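Local coordinates for RNA-dependent RNA Polymerase (Bombyx mori cytoplasmic polyhedrosis virus, PDB 6TZ0), which catalyses RNA-templated RNA synthesis inside the virus particle, making plus strands by conservative transcription and minus strands during genome replication, at residues Asp42-Asn47 and Glu148-Ile153; Val105-Gly110 and Val199-Pro204; Phe142-Arg147 and Phe183-Ser188; Gly178-Phe183 and Ile193-Ser198. All coordinates share one frame; numbering follows the deposited sequence.

Contact 1 of 4, residues Asp42-Asn47 and Glu148-Ile153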
loop_
_atom_site.group_PDB
_atom_site.type_symbol
_atom_site.label_atom_id
_atom_site.label_comp_id
_atom_site.label_asym_id
_atom_site.label_seq_id
_atom_site.Cartn_x
_atom_site.Cartn_y
_atom_site.Cartn_z
ATOM N N ASP A 42 -10.885 40.833 15.828
ATOM C CA ASP A 42 -10.754 42.242 15.470
ATOM C C ASP A 42 -10.007 42.414 14.151
ATOM O O ASP A 42 -10.358 43.277 13.340
ATOM C CB ASP A 42 -10.031 42.983 16.592
ATOM C CG ASP A 42 -10.174 44.489 16.498
ATOM O OD1 ASP A 42 -10.905 44.982 15.616
ATOM O OD2 ASP A 42 -9.538 45.188 17.312
ATOM N N PHE A 43 -8.974 41.603 13.925
ATOM C CA PHE A 43 -8.179 41.703 12.709
ATOM C C PHE A 43 -8.947 41.194 11.500
ATOM O O PHE A 43 -8.907 41.809 10.429
ATOM C CB PHE A 43 -6.880 40.922 12.885
ATOM C CG PHE A 43 -5.980 40.956 11.689
ATOM C CD1 PHE A 43 -5.253 42.094 11.390
ATOM C CD2 PHE A 43 -5.841 39.843 10.875
ATOM C CE1 PHE A 43 -4.418 42.130 10.297
ATOM C CE2 PHE A 43 -5.007 39.874 9.776
ATOM C CZ PHE A 43 -4.297 41.019 9.488
ATOM N N LEU A 44 -9.646 40.072 11.647
ATOM C CA LEU A 44 -10.354 39.510 10.508
ATOM C C LEU A 44 -11.648 40.242 10.200
ATOM O O LEU A 44 -12.129 40.164 9.067
ATOM C CB LEU A 44 -10.645 38.026 10.746
ATOM C CG LEU A 44 -9.436 37.090 10.794
ATOM C CD1 LEU A 44 -9.857 35.701 11.203
ATOM C CD2 LEU A 44 -8.743 37.048 9.452
ATOM N N PHE A 45 -12.219 40.956 11.165
ATOM C CA PHE A 45 -13.538 41.559 11.013
ATOM C C PHE A 45 -13.530 42.996 11.503
ATOM O O PHE A 45 -14.375 43.412 12.296
ATOM C CB PHE A 45 -14.594 40.760 11.758
ATOM C CG PHE A 45 -14.616 39.315 11.390
ATOM C CD1 PHE A 45 -15.002 38.917 10.127
ATOM C CD2 PHE A 45 -14.272 38.351 12.320
ATOM C CE1 PHE A 45 -15.019 37.587 9.785
ATOM C CE2 PHE A 45 -14.292 37.016 11.986
ATOM C CZ PHE A 45 -14.669 36.634 10.720
ATOM N N ASN A 46 -12.554 43.770 11.046
ATOM C CA ASN A 46 -12.507 45.189 11.358
ATOM C C ASN A 46 -13.645 45.919 10.648
ATOM O O ASN A 46 -14.166 45.464 9.627
ATOM C CB ASN A 46 -11.154 45.770 10.945
ATOM C CG ASN A 46 -10.893 47.144 11.532
ATOM O OD1 ASN A 46 -11.700 47.674 12.294
ATOM N ND2 ASN A 46 -9.762 47.733 11.166
ATOM N N ASN A 47 -14.040 47.059 11.214
ATOM C CA ASN A 47 -15.172 47.802 10.673
ATOM C C ASN A 47 -14.748 48.676 9.497
ATOM O O ASN A 47 -15.568 49.010 8.634
ATOM C CB ASN A 47 -15.798 48.646 11.783
ATOM C CG ASN A 47 -17.203 49.103 11.458
ATOM O OD1 ASN A 47 -17.768 48.750 10.426
ATOM N ND2 ASN A 47 -17.776 49.904 12.347
ATOM N N GLU A 148 -4.635 30.136 10.972
ATOM C CA GLU A 148 -4.149 29.956 9.610
ATOM C C GLU A 148 -4.753 30.986 8.666
ATOM O O GLU A 148 -4.055 31.521 7.789
ATOM C CB GLU A 148 -4.447 28.534 9.143
ATOM C CG GLU A 148 -3.717 27.477 9.952
ATOM C CD GLU A 148 -3.981 26.073 9.461
ATOM O OE1 GLU A 148 -4.819 25.904 8.556
ATOM O OE2 GLU A 148 -3.352 25.134 9.983
ATOM N N LEU A 149 -6.040 31.305 8.850
ATOM C CA LEU A 149 -6.648 32.367 8.058
ATOM C C LEU A 149 -6.042 33.730 8.396
ATOM O O LEU A 149 -5.856 34.568 7.504
ATOM C CB LEU A 149 -8.164 32.366 8.263
ATOM C CG LEU A 149 -8.965 33.329 7.387
ATOM C CD1 LEU A 149 -8.790 32.977 5.928
ATOM C CD2 LEU A 149 -10.427 33.322 7.754
ATOM N N CYS A 150 -5.694 33.952 9.670
ATOM C CA CYS A 150 -4.987 35.170 10.062
ATOM C C CYS A 150 -3.614 35.255 9.416
ATOM O O CYS A 150 -3.178 36.344 9.031
ATOM C CB CYS A 150 -4.851 35.259 11.584
ATOM S SG CYS A 150 -6.341 35.711 12.476
ATOM N N ALA A 151 -2.930 34.117 9.268
ATOM C CA ALA A 151 -1.626 34.110 8.607
ATOM C C ALA A 151 -1.743 34.479 7.133
ATOM O O ALA A 151 -0.947 35.287 6.628
ATOM C CB ALA A 151 -0.964 32.746 8.768
ATOM N N VAL A 152 -2.752 33.932 6.446
ATOM C CA VAL A 152 -2.954 34.240 5.027
ATOM C C VAL A 152 -3.313 35.714 4.831
ATOM O O VAL A 152 -2.740 36.403 3.972
ATOM C CB VAL A 152 -4.025 33.314 4.424
ATOM C CG1 VAL A 152 -4.332 33.702 2.998
ATOM C CG2 VAL A 152 -3.556 31.892 4.457
ATOM N N ILE A 153 -4.236 36.226 5.651
ATOM C CA ILE A 153 -4.682 37.613 5.514
ATOM C C ILE A 153 -3.569 38.590 5.900
ATOM O O ILE A 153 -3.396 39.631 5.253
ATOM C CB ILE A 153 -5.969 37.825 6.335
ATOM C CG1 ILE A 153 -7.113 36.989 5.756
ATOM C CG2 ILE A 153 -6.378 39.272 6.389
ATOM C CD1 ILE A 153 -7.464 37.324 4.337
#
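Leu44 pushes its isobutyl group into the hollow between Leu149, Cys150 and Ile153. Its two methyls divide the work. CD1 meets the sulfur, 3.7 Å from Cys150 SG, and lies more loosely beside Leu149, with CD2 of that residue 4.2 Å away. CD2 of Leu44 turns to the other flank and lies 4.0 Å from Ile153 CG1. Phe43 lies beside it, against Ile153 and the Cys150 carbonyl. Its CG is anti to the backbone N (chi1 180°), which carries the ring out to helix 145-160. There CE2 lies 3.7 Å from Ile153 CG2 and 4.0 Å from Cys150 O, both approached obliquely to the ring. Ile153 is a ridge between the two: CG1 faces Leu44 and CG2 faces Phe43. The contact joins the C-terminal end of helix 37-44 to the side of helix 145-160, and its side-chain contacts are all apolar. The closest CA pair, Leu44 and Cys150, is 6.9 Å apart. Beyond Leu44 the chain leaves helical geometry at Phe45, whose ring goes to Val171 and Phe175 of helix 166-175. Trp146 extends the surface under Leu44. The ATP-site residues Arg37 and Arg147 belong to the same two helices.

Contact 2 of 4, residues Val105-Gly110 and Val199-Pro204; sequences VTFRAG and VASILP
Ser201 is the centre of this contact, with its hydroxyl set between two backbone groups of 105-110. OG gives its proton to Val105 O at 2.9 Å, in the carbonyl plane and on a lone pair. The same OG accepts from Phe107 N at 3.0 Å, with an N-H...O angle of 157°. Both roles of the buried hydroxyl are thus filled. Its chi1 of 62° places OG between its own N and carbonyl carbon, facing the other loop. Ser201 CB then sits over the centre of the Phe107 ring, 4.0 Å from the centroid, as a CH-pi contact. Backbone bonds flank the serine. Ala109 N reaches Val199 O at 2.9 Å, while the bond from Ser201 N to Phe107 O is weak and bent. At the other end Thr106 OG1 packs on Ile202 CG2 at 3.3 Å, and its polar partner is Ala238 O. Further out, Tyr81 meets the Phe107 ring edge-to-face, and Met133 of helix 121-134 touches both Phe107 and Ser201. Glu80 forms a salt bridge with Arg108. The two loops run roughly antiparallel, and Arg108 and Ala200 form a single isolated beta bridge, a loop-to-loop pairing inside the N-terminal region of the polymerase.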
loop_
_atom_site.group_PDB
_atom_site.type_symbol
_atom_site.label_atom_id
_atom_site.label_comp_id
_atom_site.label_asym_id
_atom_site.label_seq_id
_atom_site.Cartn_x
_atom_site.Cartn_y
_atom_site.Cartn_z
ATOM N N VAL A 105 -23.782 17.226 2.470
ATOM C CA VAL A 105 -24.739 18.129 1.843
ATOM C C VAL A 105 -24.809 19.408 2.672
ATOM O O VAL A 105 -24.568 19.393 3.880
ATOM C CB VAL A 105 -26.107 17.418 1.727
ATOM C CG1 VAL A 105 -27.148 18.238 0.985
ATOM C CG2 VAL A 105 -25.937 16.094 1.044
ATOM N N THR A 106 -25.082 20.536 2.020
ATOM C CA THR A 106 -25.188 21.816 2.711
ATOM C C THR A 106 -26.571 21.964 3.338
ATOM O O THR A 106 -27.588 21.851 2.646
ATOM C CB THR A 106 -24.910 22.955 1.737
ATOM O OG1 THR A 106 -23.610 22.779 1.167
ATOM C CG2 THR A 106 -24.947 24.283 2.451
ATOM N N PHE A 107 -26.605 22.213 4.647
ATOM C CA PHE A 107 -27.840 22.481 5.374
ATOM C C PHE A 107 -27.505 23.337 6.591
ATOM O O PHE A 107 -26.342 23.650 6.849
ATOM C CB PHE A 107 -28.567 21.178 5.749
ATOM C CG PHE A 107 -27.722 20.195 6.517
ATOM C CD1 PHE A 107 -27.671 20.223 7.895
ATOM C CD2 PHE A 107 -27.002 19.224 5.853
ATOM C CE1 PHE A 107 -26.900 19.321 8.588
ATOM C CE2 PHE A 107 -26.225 18.322 6.543
ATOM C CZ PHE A 107 -26.176 18.374 7.912
ATOM N N ARG A 108 -28.536 23.730 7.332
ATOM C CA ARG A 108 -28.347 24.545 8.525
ATOM C C ARG A 108 -27.845 23.680 9.673
ATOM O O ARG A 108 -28.349 22.581 9.901
ATOM C CB ARG A 108 -29.654 25.242 8.902
ATOM C CG ARG A 108 -29.544 26.184 10.087
ATOM C CD ARG A 108 -30.845 26.910 10.351
ATOM N NE ARG A 108 -31.922 25.994 10.706
ATOM C CZ ARG A 108 -32.165 25.561 11.937
ATOM N NH1 ARG A 108 -31.416 25.964 12.951
ATOM N NH2 ARG A 108 -33.167 24.726 12.151
ATOM N N ALA A 109 -26.843 24.189 10.397
ATOM C CA ALA A 109 -26.072 23.365 11.327
ATOM C C ALA A 109 -26.886 22.915 12.537
ATOM O O ALA A 109 -26.553 21.900 13.158
ATOM C CB ALA A 109 -24.832 24.127 11.786
ATOM N N GLY A 110 -27.935 23.643 12.892
ATOM C CA GLY A 110 -28.806 23.223 13.965
ATOM C C GLY A 110 -29.987 22.389 13.536
ATOM O O GLY A 110 -30.782 21.973 14.379
ATOM N N VAL A 199 -25.794 28.903 10.938
ATOM C CA VAL A 199 -24.826 28.929 9.853
ATOM C C VAL A 199 -24.876 27.595 9.103
ATOM O O VAL A 199 -25.438 26.605 9.588
ATOM C CB VAL A 199 -23.428 29.231 10.426
ATOM C CG1 VAL A 199 -22.781 27.989 11.025
ATOM C CG2 VAL A 199 -22.539 29.924 9.416
ATOM N N ALA A 200 -24.311 27.575 7.895
ATOM C CA ALA A 200 -24.367 26.395 7.043
ATOM C C ALA A 200 -23.449 25.289 7.547
ATOM O O ALA A 200 -22.579 25.504 8.390
ATOM C CB ALA A 200 -23.989 26.749 5.608
ATOM N N SER A 201 -23.651 24.090 7.001
ATOM C CA SER A 201 -22.925 22.919 7.481
ATOM C C SER A 201 -21.544 22.813 6.851
ATOM O O SER A 201 -20.578 22.430 7.518
ATOM C CB SER A 201 -23.738 21.664 7.195
ATOM O OG SER A 201 -23.925 21.513 5.803
ATOM N N ILE A 202 -21.427 23.154 5.563
ATOM C CA ILE A 202 -20.150 23.079 4.852
ATOM C C ILE A 202 -19.292 24.310 5.093
ATOM O O ILE A 202 -18.164 24.396 4.592
ATOM C CB ILE A 202 -20.490 22.831 3.366
ATOM C CG1 ILE A 202 -19.301 22.254 2.588
ATOM C CG2 ILE A 202 -20.978 24.117 2.730
ATOM C CD1 ILE A 202 -18.787 20.943 3.119
ATOM N N LEU A 203 -19.782 25.248 5.893
ATOM C CA LEU A 203 -19.095 26.520 6.097
ATOM C C LEU A 203 -17.729 26.448 6.797
ATOM O O LEU A 203 -16.889 27.312 6.497
ATOM C CB LEU A 203 -20.075 27.455 6.822
ATOM C CG LEU A 203 -19.949 28.977 6.875
ATOM C CD1 LEU A 203 -19.074 29.450 7.996
ATOM C CD2 LEU A 203 -19.442 29.505 5.547
ATOM N N PRO A 204 -17.422 25.500 7.707
ATOM C CA PRO A 204 -16.030 25.448 8.208
ATOM C C PRO A 204 -14.971 24.978 7.216
ATOM O O PRO A 204 -13.783 25.032 7.547
ATOM C CB PRO A 204 -16.128 24.497 9.405
ATOM C CG PRO A 204 -17.472 24.658 9.877
ATOM C CD PRO A 204 -18.315 24.821 8.669
#

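Contact 3 of 4, residues Phe142-Arg147 and Phe183-Ser188; sequences FADLWR and FYESPS
Residues 143-146 and 183-185 run almost exactly antiparallel, their end-to-end directions 177° apart. The first segment turns into helix 145-160, with Asp144 at the N-cap position. The second begins as a strand of a two-stranded antiparallel sheet. The backbones stay well separated, 7.3 Å between the CA atoms of Asp144 and Glu185, so side chains bridge the space. Trp146 and Phe183 meet obliquely, with ring planes 34° apart. The indole puts CZ2 over one face of the phenyl ring, towards its rim, 3.5 Å from Phe183 CZ. Leu145 comes to the same ring from its edge, CD1 lying in plane 3.6 Å from Phe183 CE1. The phenyl group is thus held at a face and at an edge. Phe183 reaches there with CG between its N and carbonyl carbon, chi1 51°. Trp146 NE1 also points to Phe183 O, in a weak bond of 3.4 Å. At the other end two acids meet, Asp144 OD1 and Glu185 OE2, at a closeness that is doubtful in detail. Glu185 has its own counter-charge, since OE1 forms a salt bridge with Arg138. Arg147 and Tyr184, ATP-binding residues, belong to these segments. Asp144 OD2 lies over the face of the Arg147 guanidinium. Two like charges are thus brought together, and the two arginines, Arg138 and Arg147, may ease their repulsion.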
loop_
_atom_site.group_PDB
_atom_site.type_symbol
_atom_site.label_atom_id
_atom_site.label_comp_id
_atom_site.label_asym_id
_atom_site.label_seq_id
_atom_site.Cartn_x
_atom_site.Cartn_y
_atom_site.Cartn_z
ATOM N N PHE A 142 -1.200 23.159 11.196
ATOM C CA PHE A 142 -0.275 23.760 12.146
ATOM C C PHE A 142 -0.940 24.250 13.421
ATOM O O PHE A 142 -0.405 24.036 14.514
ATOM C CB PHE A 142 0.480 24.912 11.478
ATOM C CG PHE A 142 1.328 24.480 10.327
ATOM C CD1 PHE A 142 2.467 23.725 10.538
ATOM C CD2 PHE A 142 1.006 24.851 9.038
ATOM C CE1 PHE A 142 3.258 23.334 9.484
ATOM C CE2 PHE A 142 1.799 24.465 7.982
ATOM C CZ PHE A 142 2.926 23.708 8.208
ATOM N N ALA A 143 -2.088 24.904 13.321
ATOM C CA ALA A 143 -2.721 25.518 14.476
ATOM C C ALA A 143 -4.225 25.438 14.267
ATOM O O ALA A 143 -4.706 24.623 13.475
ATOM C CB ALA A 143 -2.222 26.959 14.667
ATOM N N ASP A 144 -4.972 26.264 14.988
ATOM C CA ASP A 144 -6.390 26.400 14.713
ATOM C C ASP A 144 -6.602 27.050 13.350
ATOM O O ASP A 144 -5.709 27.684 12.787
ATOM C CB ASP A 144 -7.071 27.218 15.807
ATOM C CG ASP A 144 -7.102 26.492 17.137
ATOM O OD1 ASP A 144 -7.123 25.242 17.134
ATOM O OD2 ASP A 144 -7.109 27.167 18.189
ATOM N N LEU A 145 -7.814 26.887 12.822
ATOM C CA LEU A 145 -8.102 27.333 11.465
ATOM C C LEU A 145 -8.178 28.852 11.364
ATOM O O LEU A 145 -7.838 29.422 10.316
ATOM C CB LEU A 145 -9.397 26.683 10.972
ATOM C CG LEU A 145 -10.796 27.123 11.415
ATOM C CD1 LEU A 145 -11.807 26.493 10.493
ATOM C CD2 LEU A 145 -11.122 26.747 12.845
ATOM N N TRP A 146 -8.584 29.527 12.440
ATOM C CA TRP A 146 -8.629 30.980 12.391
ATOM C C TRP A 146 -7.234 31.578 12.443
ATOM O O TRP A 146 -7.002 32.636 11.861
ATOM C CB TRP A 146 -9.495 31.539 13.519
ATOM C CG TRP A 146 -10.925 31.102 13.443
ATOM C CD1 TRP A 146 -11.551 30.217 14.263
ATOM C CD2 TRP A 146 -11.883 31.469 12.446
ATOM N NE1 TRP A 146 -12.852 30.040 13.867
ATOM C CE2 TRP A 146 -13.081 30.798 12.751
ATOM C CE3 TRP A 146 -11.853 32.319 11.341
ATOM C CZ2 TRP A 146 -14.229 30.943 11.988
ATOM C CZ3 TRP A 146 -12.989 32.459 10.587
ATOM C CH2 TRP A 146 -14.162 31.779 10.913
ATOM N N ARG A 147 -6.284 30.893 13.079
ATOM C CA ARG A 147 -4.900 31.358 13.067
ATOM C C ARG A 147 -4.277 31.204 11.687
ATOM O O ARG A 147 -3.493 32.057 11.253
ATOM C CB ARG A 147 -4.092 30.594 14.107
ATOM C CG ARG A 147 -4.526 30.890 15.513
ATOM C CD ARG A 147 -3.722 30.109 16.509
ATOM N NE ARG A 147 -4.192 30.353 17.863
ATOM C CZ ARG A 147 -3.728 29.729 18.936
ATOM N NH1 ARG A 147 -4.217 30.018 20.132
ATOM N NH2 ARG A 147 -2.776 28.814 18.811
ATOM N N PHE A 183 -17.967 29.406 14.883
ATOM C CA PHE A 183 -17.637 28.069 15.345
ATOM C C PHE A 183 -16.214 28.106 15.875
ATOM O O PHE A 183 -15.499 29.096 15.712
ATOM C CB PHE A 183 -17.804 27.028 14.227
ATOM C CG PHE A 183 -17.100 27.391 12.948
ATOM C CD1 PHE A 183 -15.768 27.074 12.746
ATOM C CD2 PHE A 183 -17.779 28.055 11.944
ATOM C CE1 PHE A 183 -15.131 27.423 11.584
ATOM C CE2 PHE A 183 -17.140 28.403 10.779
ATOM C CZ PHE A 183 -15.817 28.089 10.602
ATOM N N TYR A 184 -15.808 27.007 16.497
ATOM C CA TYR A 184 -14.433 26.833 16.942
ATOM C C TYR A 184 -14.190 25.345 17.120
ATOM O O TYR A 184 -15.124 24.542 17.140
ATOM C CB TYR A 184 -14.148 27.608 18.237
ATOM C CG TYR A 184 -14.915 27.137 19.452
ATOM C CD1 TYR A 184 -16.211 27.580 19.697
ATOM C CD2 TYR A 184 -14.326 26.291 20.380
ATOM C CE1 TYR A 184 -16.907 27.163 20.801
ATOM C CE2 TYR A 184 -15.014 25.868 21.492
ATOM C CZ TYR A 184 -16.304 26.308 21.699
ATOM O OH TYR A 184 -16.993 25.891 22.812
ATOM N N GLU A 185 -12.924 24.983 17.257
ATOM C CA GLU A 185 -12.548 23.605 17.507
ATOM C C GLU A 185 -11.843 23.500 18.849
ATOM O O GLU A 185 -11.235 24.460 19.329
ATOM C CB GLU A 185 -11.651 23.057 16.391
ATOM C CG GLU A 185 -10.320 23.759 16.235
ATOM C CD GLU A 185 -9.510 23.192 15.089
ATOM O OE1 GLU A 185 -9.997 22.250 14.437
ATOM O OE2 GLU A 185 -8.392 23.684 14.833
ATOM N N SER A 186 -11.943 22.324 19.456
ATOM C CA SER A 186 -11.281 22.047 20.714
ATOM C C SER A 186 -10.501 20.747 20.567
ATOM O O SER A 186 -11.069 19.732 20.135
ATOM C CB SER A 186 -12.285 21.923 21.852
ATOM O OG SER A 186 -13.066 20.764 21.666
ATOM N N PRO A 187 -9.212 20.732 20.908
ATOM C CA PRO A 187 -8.477 19.461 20.911
ATOM C C PRO A 187 -8.855 18.550 22.063
ATOM O O PRO A 187 -8.528 17.358 22.019
ATOM C CB PRO A 187 -7.014 19.904 21.003
ATOM C CG PRO A 187 -7.071 21.235 21.661
ATOM C CD PRO A 187 -8.338 21.882 21.192
ATOM N N SER A 188 -9.529 19.069 23.093
ATOM C CA SER A 188 -9.980 18.221 24.189
ATOM C C SER A 188 -11.150 17.338 23.775
ATOM O O SER A 188 -11.231 16.182 24.200
ATOM C CB SER A 188 -10.370 19.081 25.388
ATOM O OG SER A 188 -11.509 19.866 25.098
#

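Contact 4 of 4, residues Gly178-Phe183 and Ile193-Ser198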
loop_
_atom_site.group_PDB
_atom_site.type_symbol
_atom_site.label_atom_id
_atom_site.label_comp_id
_atom_site.label_asym_id
_atom_site.label_seq_id
_atom_site.Cartn_x
_atom_site.Cartn_y
_atom_site.Cartn_z
ATOM N N GLY A 178 -22.017 38.057 14.235
ATOM C CA GLY A 178 -21.994 38.472 15.623
ATOM C C GLY A 178 -20.662 39.063 16.038
ATOM O O GLY A 178 -19.900 39.597 15.228
ATOM N N ASP A 179 -20.385 38.967 17.338
ATOM C CA ASP A 179 -19.139 39.459 17.912
ATOM C C ASP A 179 -18.202 38.341 18.344
ATOM O O ASP A 179 -17.231 38.602 19.058
ATOM C CB ASP A 179 -19.424 40.387 19.094
ATOM C CG ASP A 179 -19.912 41.755 18.655
ATOM O OD1 ASP A 179 -19.508 42.203 17.563
ATOM O OD2 ASP A 179 -20.693 42.384 19.394
ATOM N N GLU A 180 -18.470 37.106 17.936
ATOM C CA GLU A 180 -17.533 36.003 18.080
ATOM C C GLU A 180 -17.483 35.230 16.769
ATOM O O GLU A 180 -18.239 35.502 15.833
ATOM C CB GLU A 180 -17.911 35.077 19.240
ATOM C CG GLU A 180 -17.716 35.682 20.613
ATOM C CD GLU A 180 -18.019 34.700 21.719
ATOM O OE1 GLU A 180 -18.495 33.589 21.408
ATOM O OE2 GLU A 180 -17.779 35.038 22.897
ATOM N N PHE A 181 -16.574 34.264 16.701
ATOM C CA PHE A 181 -16.503 33.406 15.534
ATOM C C PHE A 181 -17.714 32.473 15.512
ATOM O O PHE A 181 -18.225 32.091 16.566
ATOM C CB PHE A 181 -15.209 32.594 15.542
ATOM C CG PHE A 181 -13.963 33.425 15.406
ATOM C CD1 PHE A 181 -13.624 34.002 14.195
ATOM C CD2 PHE A 181 -13.101 33.578 16.477
ATOM C CE1 PHE A 181 -12.468 34.749 14.063
ATOM C CE2 PHE A 181 -11.944 34.321 16.351
ATOM C CZ PHE A 181 -11.628 34.906 15.142
ATOM N N PRO A 182 -18.207 32.111 14.321
ATOM C CA PRO A 182 -19.415 31.267 14.250
ATOM C C PRO A 182 -19.209 29.845 14.736
ATOM O O PRO A 182 -20.197 29.143 14.980
ATOM C CB PRO A 182 -19.768 31.282 12.758
ATOM C CG PRO A 182 -19.094 32.484 12.218
ATOM C CD PRO A 182 -17.829 32.617 12.993
ATOM N N PHE A 183 -17.967 29.406 14.883
ATOM C CA PHE A 183 -17.637 28.069 15.345
ATOM C C PHE A 183 -16.214 28.106 15.875
ATOM O O PHE A 183 -15.499 29.096 15.712
ATOM C CB PHE A 183 -17.804 27.028 14.227
ATOM C CG PHE A 183 -17.100 27.391 12.948
ATOM C CD1 PHE A 183 -15.768 27.074 12.746
ATOM C CD2 PHE A 183 -17.779 28.055 11.944
ATOM C CE1 PHE A 183 -15.131 27.423 11.584
ATOM C CE2 PHE A 183 -17.140 28.403 10.779
ATOM C CZ PHE A 183 -15.817 28.089 10.602
ATOM N N ILE A 193 -16.981 22.776 17.523
ATOM C CA ILE A 193 -18.160 23.233 18.245
ATOM C C ILE A 193 -18.712 24.468 17.548
ATOM O O ILE A 193 -17.985 25.439 17.314
ATOM C CB ILE A 193 -17.828 23.525 19.719
ATOM C CG1 ILE A 193 -17.431 22.250 20.470
ATOM C CG2 ILE A 193 -19.001 24.186 20.411
ATOM C CD1 ILE A 193 -15.940 22.022 20.595
ATOM N N PHE A 194 -19.994 24.427 17.195
ATOM C CA PHE A 194 -20.677 25.566 16.595
ATOM C C PHE A 194 -21.202 26.493 17.683
ATOM O O PHE A 194 -21.770 26.033 18.676
ATOM C CB PHE A 194 -21.833 25.095 15.715
ATOM C CG PHE A 194 -21.398 24.409 14.459
ATOM C CD1 PHE A 194 -21.154 25.133 13.304
ATOM C CD2 PHE A 194 -21.210 23.040 14.439
ATOM C CE1 PHE A 194 -20.748 24.495 12.147
ATOM C CE2 PHE A 194 -20.801 22.399 13.292
ATOM C CZ PHE A 194 -20.572 23.127 12.146
ATOM N N ASN A 195 -21.005 27.796 17.493
ATOM C CA ASN A 195 -21.650 28.786 18.345
ATOM C C ASN A 195 -22.947 29.298 17.738
ATOM O O ASN A 195 -23.955 29.417 18.440
ATOM C CB ASN A 195 -20.712 29.962 18.611
ATOM C CG ASN A 195 -19.598 29.612 19.560
ATOM O OD1 ASN A 195 -19.805 28.910 20.546
ATOM N ND2 ASN A 195 -18.402 30.110 19.275
ATOM N N ASP A 196 -22.939 29.605 16.445
ATOM C CA ASP A 196 -24.127 30.036 15.718
ATOM C C ASP A 196 -24.719 28.825 15.010
ATOM O O ASP A 196 -24.109 28.284 14.085
ATOM C CB ASP A 196 -23.780 31.133 14.717
ATOM C CG ASP A 196 -23.394 32.429 15.388
ATOM O OD1 ASP A 196 -23.965 32.750 16.452
ATOM O OD2 ASP A 196 -22.497 33.121 14.868
ATOM N N LYS A 197 -25.906 28.401 15.439
ATOM C CA LYS A 197 -26.559 27.261 14.812
ATOM C C LYS A 197 -27.214 27.615 13.486
ATOM O O LYS A 197 -27.627 26.711 12.754
ATOM C CB LYS A 197 -27.612 26.672 15.748
ATOM C CG LYS A 197 -27.080 26.202 17.085
ATOM C CD LYS A 197 -26.146 25.027 16.933
ATOM C CE LYS A 197 -25.804 24.428 18.287
ATOM N NZ LYS A 197 -24.962 25.333 19.114
ATOM N N SER A 198 -27.312 28.902 13.156
ATOM C CA SER A 198 -27.993 29.303 11.931
ATOM C C SER A 198 -27.068 29.233 10.722
ATOM O O SER A 198 -27.503 29.467 9.589
ATOM C CB SER A 198 -28.558 30.711 12.096
ATOM O OG SER A 198 -27.513 31.643 12.299
#
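Backbone hydrogen bonds from Asn195 and Asp196 converge on Pro182 O. Asp196 N gives a nearly straight bond of 3.1 Å, with an N-H...O angle of 173°. Asn195 N gives a second at 3.0 Å, from well above the carbonyl plane. Both donors come from the same face of that plane, so one oxygen ties down two successive amides where the chain leaves strand 191-194. Next to them Phe183 and Phe194 form an antiparallel non-hydrogen-bonded pair, with CA atoms 4.1 Å apart and side chains on the same face of the sheet.

The side chain of Asn195 adds a long, weak bond: ND2 points almost straight at Phe181 O from 3.4 Å. Its CG lies beside the backbone N (chi1 -73°), which turns the amide back towards 178-183. Asn195 is itself an ATP-binding residue, and its side chain touches Tyr184, another.

Van der Waals contacts fill the rest. Asp196 OD2 rests against the proline, 3.6 Å from Pro182 CA. Phe183 CB lies 4.0 Å from Phe194 CD1, approaching that ring obliquely.

The contact closes the base of the hairpin made by strands 183-186 and 191-194. On one side Phe181 stacks on Trp146 of helix 145-160 and touches Arg40 and Leu44 of helix 37-44. Phe194 packs on Val199, in the loop before helix 206-218.

Overall arrangement
All four contacts lie in the N-terminal part of the chain, on the same side of its centre. Contacts 1 and 3 share helix 145-160, centres about 15 Å apart. Contacts 3 and 4 share Phe183 and both reach the hairpin of strands 183-186 and 191-194, with centres about 13 Å apart. Both are nested in the loop closed by contact 2, their segments alternating. Contact 1 interleaves with contacts 2 and 3 and closes before contact 4 opens. The centres of contacts 1 and 2 are about 22 Å apart and do not touch. Contacts 3 and 4 carry residues of an ATP site seen in this protein, and contact 1 lies near it, remote in sequence from the magnesium-binding aspartates.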